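PDB 5H4R: beta-1,3-1,4-glucanase from Caldicellulosiruptor sp. F32, which probably hydrolyses mixed-linkage beta-1,3-1,4-glucans such as lichenan, as a family 5 glycoside hydrolase, and here holds a cello-oligosaccharide in its cleft. Local coordinates for residues Met134-Asn139 with Asp179-Glu184; Leu237-Tyr242 with Asn265-Ser270. The protein carries 1 engineered substitution. All blocks are in the same frame, centred on the assembly; numbering follows the deposited sequence.

Interaction 1 (Met134-Asn139 with Asp179-Glu184); sequences MYVIIN and DHLIFE
Tyr135 and His180 both set CG anti to their carbonyl carbons, with chi1 -66° and -83°, and this lays one ring on the other. The rings stack face to face with centroids 4.0 Å apart and planes 20° from parallel. His180 CD2 sits over the centre of the tyrosine ring, while Tyr135 CZ lies over the imidazole face, offset toward its rim. Tyr135 OH is hydrogen-bonded to Asp46 OD2. Past the stack the backbones pair in parallel. Val136 N bonds His180 O, and Val136 O accepts from Ile182 N at 2.7 Å. Two residues on, Ile138 repeats the pattern, with its N to Ile182 O and its O from Glu184 N. These are strands three and four of the eight-stranded beta/alpha (TIM) barrel of family 5 hydrolases. Inside the barrel, Ile137 CG1 packs 4.0 Å from Ile182 CB, and helix 39-47 reaches this isoleucine pair. On the opposite face Val136 CG1 meets Leu181 CD1 at 3.8 Å, and the CG1-CD1 arm of Ile138 runs alongside the Phe183 ring. At the C-terminal end Asn139 ND2 gives a 3.1 Å bond to Glu184 OE2. Glu184 OE2 lies in the amide plane of Asn139, but ND2 approaches it from above the carboxylate plane. Arg98 forms a salt bridge to the same oxygen, and Asn139 OD1 accepts from Val101 N. Asn139 ND2 is also hydrogen-bonded to His141 ND1 in the glycan pocket.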
# COMPACT_ATOMS: atom_id res chain seq x y z
N MET A 134 -10.44 12.17 -5.40
CA MET A 134 -9.69 11.38 -4.42
C MET A 134 -8.24 11.31 -4.84
O MET A 134 -7.92 11.43 -6.02
CB MET A 134 -10.27 9.97 -4.29
CG MET A 134 -11.67 9.97 -3.78
SD MET A 134 -12.36 8.31 -3.77
CE MET A 134 -11.61 7.71 -2.26
N TYR A 135 -7.36 11.15 -3.85
CA TYR A 135 -6.00 10.73 -4.16
C TYR A 135 -6.04 9.26 -4.58
O TYR A 135 -6.87 8.49 -4.10
CB TYR A 135 -5.09 10.95 -2.94
CG TYR A 135 -4.93 12.41 -2.62
CD1 TYR A 135 -5.87 13.07 -1.85
CD2 TYR A 135 -3.84 13.11 -3.08
CE1 TYR A 135 -5.73 14.42 -1.55
CE2 TYR A 135 -3.70 14.44 -2.83
CZ TYR A 135 -4.62 15.10 -2.05
OH TYR A 135 -4.44 16.44 -1.81
N VAL A 136 -5.19 8.90 -5.53
CA VAL A 136 -5.17 7.55 -6.09
C VAL A 136 -3.73 7.07 -6.13
O VAL A 136 -2.86 7.81 -6.60
CB VAL A 136 -5.77 7.50 -7.51
CG1 VAL A 136 -5.73 6.08 -8.07
CG2 VAL A 136 -7.19 8.03 -7.51
N ILE A 137 -3.49 5.86 -5.63
CA ILE A 137 -2.19 5.20 -5.70
C ILE A 137 -2.31 3.96 -6.59
O ILE A 137 -3.18 3.12 -6.37
CB ILE A 137 -1.68 4.78 -4.31
CG1 ILE A 137 -1.57 5.99 -3.37
CG2 ILE A 137 -0.38 4.03 -4.45
CD1 ILE A 137 -1.49 5.60 -1.90
N ILE A 138 -1.43 3.86 -7.60
CA ILE A 138 -1.33 2.64 -8.41
C ILE A 138 0.10 2.12 -8.32
O ILE A 138 1.04 2.89 -8.12
CB ILE A 138 -1.73 2.88 -9.89
CG1 ILE A 138 -0.90 3.96 -10.55
CG2 ILE A 138 -3.21 3.23 -9.99
CD1 ILE A 138 -1.21 4.16 -12.06
N ASN A 139 0.27 0.80 -8.44
CA ASN A 139 1.58 0.20 -8.17
C ASN A 139 1.85 -0.98 -9.11
O ASN A 139 1.09 -1.25 -10.04
CB ASN A 139 1.68 -0.24 -6.70
CG ASN A 139 0.86 -1.49 -6.39
OD1 ASN A 139 0.19 -2.08 -7.24
ND2 ASN A 139 0.94 -1.92 -5.14
N ASP A 179 -1.81 15.85 -9.74
CA ASP A 179 -1.01 15.31 -8.63
C ASP A 179 -1.83 14.54 -7.62
O ASP A 179 -1.25 14.02 -6.65
CB ASP A 179 -0.27 16.42 -7.86
CG ASP A 179 0.89 17.05 -8.62
OD1 ASP A 179 1.33 16.54 -9.66
OD2 ASP A 179 1.37 18.09 -8.12
N HIS A 180 -3.16 14.44 -7.76
CA HIS A 180 -3.86 13.50 -6.90
C HIS A 180 -3.51 12.04 -7.23
O HIS A 180 -3.70 11.17 -6.38
CB HIS A 180 -5.36 13.71 -6.99
CG HIS A 180 -5.86 14.80 -6.10
ND1 HIS A 180 -5.48 16.12 -6.25
CD2 HIS A 180 -6.71 14.76 -5.04
CE1 HIS A 180 -6.08 16.85 -5.33
NE2 HIS A 180 -6.83 16.05 -4.58
N LEU A 181 -2.98 11.77 -8.42
CA LEU A 181 -2.51 10.44 -8.79
C LEU A 181 -1.04 10.26 -8.41
O LEU A 181 -0.19 11.07 -8.80
CB LEU A 181 -2.70 10.20 -10.29
CG LEU A 181 -2.23 8.84 -10.80
CD1 LEU A 181 -3.02 7.72 -10.16
CD2 LEU A 181 -2.34 8.78 -12.32
N ILE A 182 -0.78 9.20 -7.66
CA ILE A 182 0.51 8.86 -7.06
C ILE A 182 0.94 7.51 -7.63
O ILE A 182 0.12 6.59 -7.70
CB ILE A 182 0.38 8.79 -5.53
CG1 ILE A 182 -0.10 10.14 -4.98
CG2 ILE A 182 1.70 8.36 -4.87
CD1 ILE A 182 -0.77 10.02 -3.62
N PHE A 183 2.21 7.39 -8.03
CA PHE A 183 2.76 6.11 -8.48
C PHE A 183 3.60 5.52 -7.36
O PHE A 183 4.46 6.20 -6.79
CB PHE A 183 3.66 6.25 -9.71
CG PHE A 183 3.00 6.85 -10.93
CD1 PHE A 183 1.63 6.82 -11.10
CD2 PHE A 183 3.78 7.43 -11.91
CE1 PHE A 183 1.05 7.36 -12.25
CE2 PHE A 183 3.21 7.95 -13.05
CZ PHE A 183 1.85 7.93 -13.22
N GLU A 184 3.41 4.23 -7.11
CA GLU A 184 4.14 3.46 -6.11
C GLU A 184 4.96 2.39 -6.81
O GLU A 184 4.39 1.52 -7.46
CB GLU A 184 3.16 2.83 -5.11
CG GLU A 184 3.80 1.88 -4.10
CD GLU A 184 2.76 1.08 -3.33
OE1 GLU A 184 1.87 1.71 -2.71
OE2 GLU A 184 2.79 -0.19 -3.38

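Interaction 2 (Leu237-Tyr242 with Asn265-Ser270); sequences LMVPGY and NRIIIS
Met238, on strand five of the TIM barrel (237-240), lays its side chain along strand six (267-272). Its CG rests against the branch of Ile268, 3.7 Å from CB and a little farther from CG2. The chain then bends at chi3 (63°), which turns the terminal methyl toward Ser270. Met238 CE thus lies 3.8 Å from both CB and OG of that serine, so one methionine fills the step between Ile268 and Ser270 on the inner face of the barrel. Val323 of the next strand also touches Met238 and Ile268. On the outer face branched side chains interlock. Ile267 splits its branches between two neighbours: CG2 meets Val239 CG2 at 3.7 Å, and CD1 reaches back to Leu237, where CB and CD1 are each 4.1 Å away. Leu237 also packs on Phe221 of helix 205-226. A parallel ladder holds the two surfaces in register. Leu237 N bonds Arg266 O and Leu237 O accepts from Ile268 N; Val239 N bonds Ile268 O and Val239 O accepts from Ser270 N. The last donor stands above the carbonyl plane, 48° out of it. Gly241 N stands 4.4 Å from Ser270 O, too far for a direct bond, and a water fills the gap, accepting from Gly241 N at 2.9 Å and donating to Ser270 O at 2.8 Å.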
# COMPACT_ATOMS: atom_id res chain seq x y z
N LEU A 237 5.80 10.27 -5.83
CA LEU A 237 6.13 8.88 -6.09
C LEU A 237 6.45 8.20 -4.76
O LEU A 237 7.19 8.75 -3.95
CB LEU A 237 7.33 8.77 -7.00
CG LEU A 237 7.34 9.58 -8.27
CD1 LEU A 237 8.68 9.46 -8.98
CD2 LEU A 237 6.20 9.12 -9.17
N MET A 238 5.91 7.00 -4.57
CA MET A 238 6.13 6.23 -3.36
C MET A 238 7.14 5.12 -3.63
O MET A 238 7.06 4.45 -4.66
CB MET A 238 4.81 5.63 -2.86
CG MET A 238 3.87 6.63 -2.20
SD MET A 238 2.20 5.98 -1.91
CE MET A 238 2.52 4.64 -0.74
N VAL A 239 8.08 4.92 -2.69
CA VAL A 239 9.05 3.84 -2.83
C VAL A 239 9.13 3.09 -1.51
O VAL A 239 9.18 3.71 -0.44
CB VAL A 239 10.45 4.34 -3.22
CG1 VAL A 239 10.41 4.91 -4.63
CG2 VAL A 239 10.96 5.34 -2.21
N PRO A 240 9.16 1.75 -1.56
CA PRO A 240 9.36 0.95 -0.35
C PRO A 240 10.80 0.51 -0.20
O PRO A 240 11.57 0.55 -1.18
CB PRO A 240 8.46 -0.27 -0.62
CG PRO A 240 8.67 -0.49 -2.06
CD PRO A 240 8.79 0.89 -2.69
N GLY A 241 11.12 -0.01 0.99
CA GLY A 241 12.26 -0.88 1.18
C GLY A 241 11.86 -2.35 1.15
O GLY A 241 10.75 -2.72 0.76
N TYR A 242 12.79 -3.20 1.56
CA TYR A 242 12.57 -4.63 1.50
C TYR A 242 11.27 -5.03 2.20
O TYR A 242 11.03 -4.67 3.35
CB TYR A 242 13.77 -5.35 2.14
CG TYR A 242 13.78 -6.84 1.88
CD1 TYR A 242 13.07 -7.72 2.70
CD2 TYR A 242 14.49 -7.36 0.80
CE1 TYR A 242 13.08 -9.09 2.42
CE2 TYR A 242 14.50 -8.71 0.52
CZ TYR A 242 13.81 -9.57 1.34
OH TYR A 242 13.83 -10.90 1.05
N ASN A 265 11.41 17.28 -2.86
CA ASN A 265 10.76 16.48 -1.82
C ASN A 265 9.47 15.84 -2.32
O ASN A 265 8.40 15.98 -1.73
CB ASN A 265 10.51 17.36 -0.59
CG ASN A 265 10.30 16.56 0.68
OD1 ASN A 265 10.81 15.45 0.83
ND2 ASN A 265 9.56 17.13 1.61
N ARG A 266 9.57 15.12 -3.44
CA ARG A 266 8.41 14.51 -4.09
C ARG A 266 8.45 12.99 -3.99
O ARG A 266 7.66 12.32 -4.65
CB ARG A 266 8.32 14.96 -5.56
CG ARG A 266 7.99 16.45 -5.76
CD ARG A 266 6.54 16.74 -5.37
NE ARG A 266 6.16 18.15 -5.31
CZ ARG A 266 5.21 18.73 -6.05
NH1 ARG A 266 4.53 18.07 -6.97
NH2 ARG A 266 4.96 20.00 -5.85
N ILE A 267 9.35 12.43 -3.16
CA ILE A 267 9.43 10.99 -2.94
C ILE A 267 8.87 10.69 -1.56
O ILE A 267 9.31 11.27 -0.56
CB ILE A 267 10.88 10.47 -3.06
CG1 ILE A 267 11.52 10.84 -4.40
CG2 ILE A 267 10.90 8.96 -2.83
CD1 ILE A 267 10.81 10.34 -5.58
N ILE A 268 7.89 9.79 -1.52
CA ILE A 268 7.20 9.39 -0.29
C ILE A 268 7.69 8.00 0.08
O ILE A 268 7.76 7.12 -0.78
CB ILE A 268 5.67 9.37 -0.49
CG1 ILE A 268 5.15 10.78 -0.86
CG2 ILE A 268 4.98 8.83 0.73
CD1 ILE A 268 3.69 10.81 -1.22
N ILE A 269 8.01 7.81 1.35
CA ILE A 269 8.40 6.48 1.84
C ILE A 269 7.14 5.65 2.05
O ILE A 269 6.21 6.11 2.71
CB ILE A 269 9.19 6.59 3.15
CG1 ILE A 269 10.41 7.49 3.02
CG2 ILE A 269 9.62 5.19 3.65
CD1 ILE A 269 11.36 7.11 1.95
N SER A 270 7.12 4.46 1.48
CA SER A 270 6.02 3.51 1.58
C SER A 270 6.35 2.43 2.59
O SER A 270 7.40 1.78 2.49
CB SER A 270 5.73 2.86 0.23
OG SER A 270 4.77 1.83 0.35
O HOH W 1 9.27 -0.11 3.25

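Overall arrangement
Both contacts are buried parallel strand pairs of one barrel, and strands 181-184 and 237-240 are neighbours in it. Phe183 O and Met238 N probably share a hydrogen bond at 2.8 Å that joins the two ladders. Met238 also reaches back into interaction 1, its SD against Ile137 CD1 and its CE against Glu184 OE1. The chemistry differs. Interaction 1 adds an aromatic stack at its N-terminal end and, at the C-terminal end, a carboxylate, Glu184, bonded to the Asn139 amide and to Arg98. There the side chain of Asn139 is about 7 Å from a bound glucose unit. Interaction 2 is mostly aliphatic and finishes in a water bridge. A weak ion pair, Asp179 with Arg266, links their less buried ends.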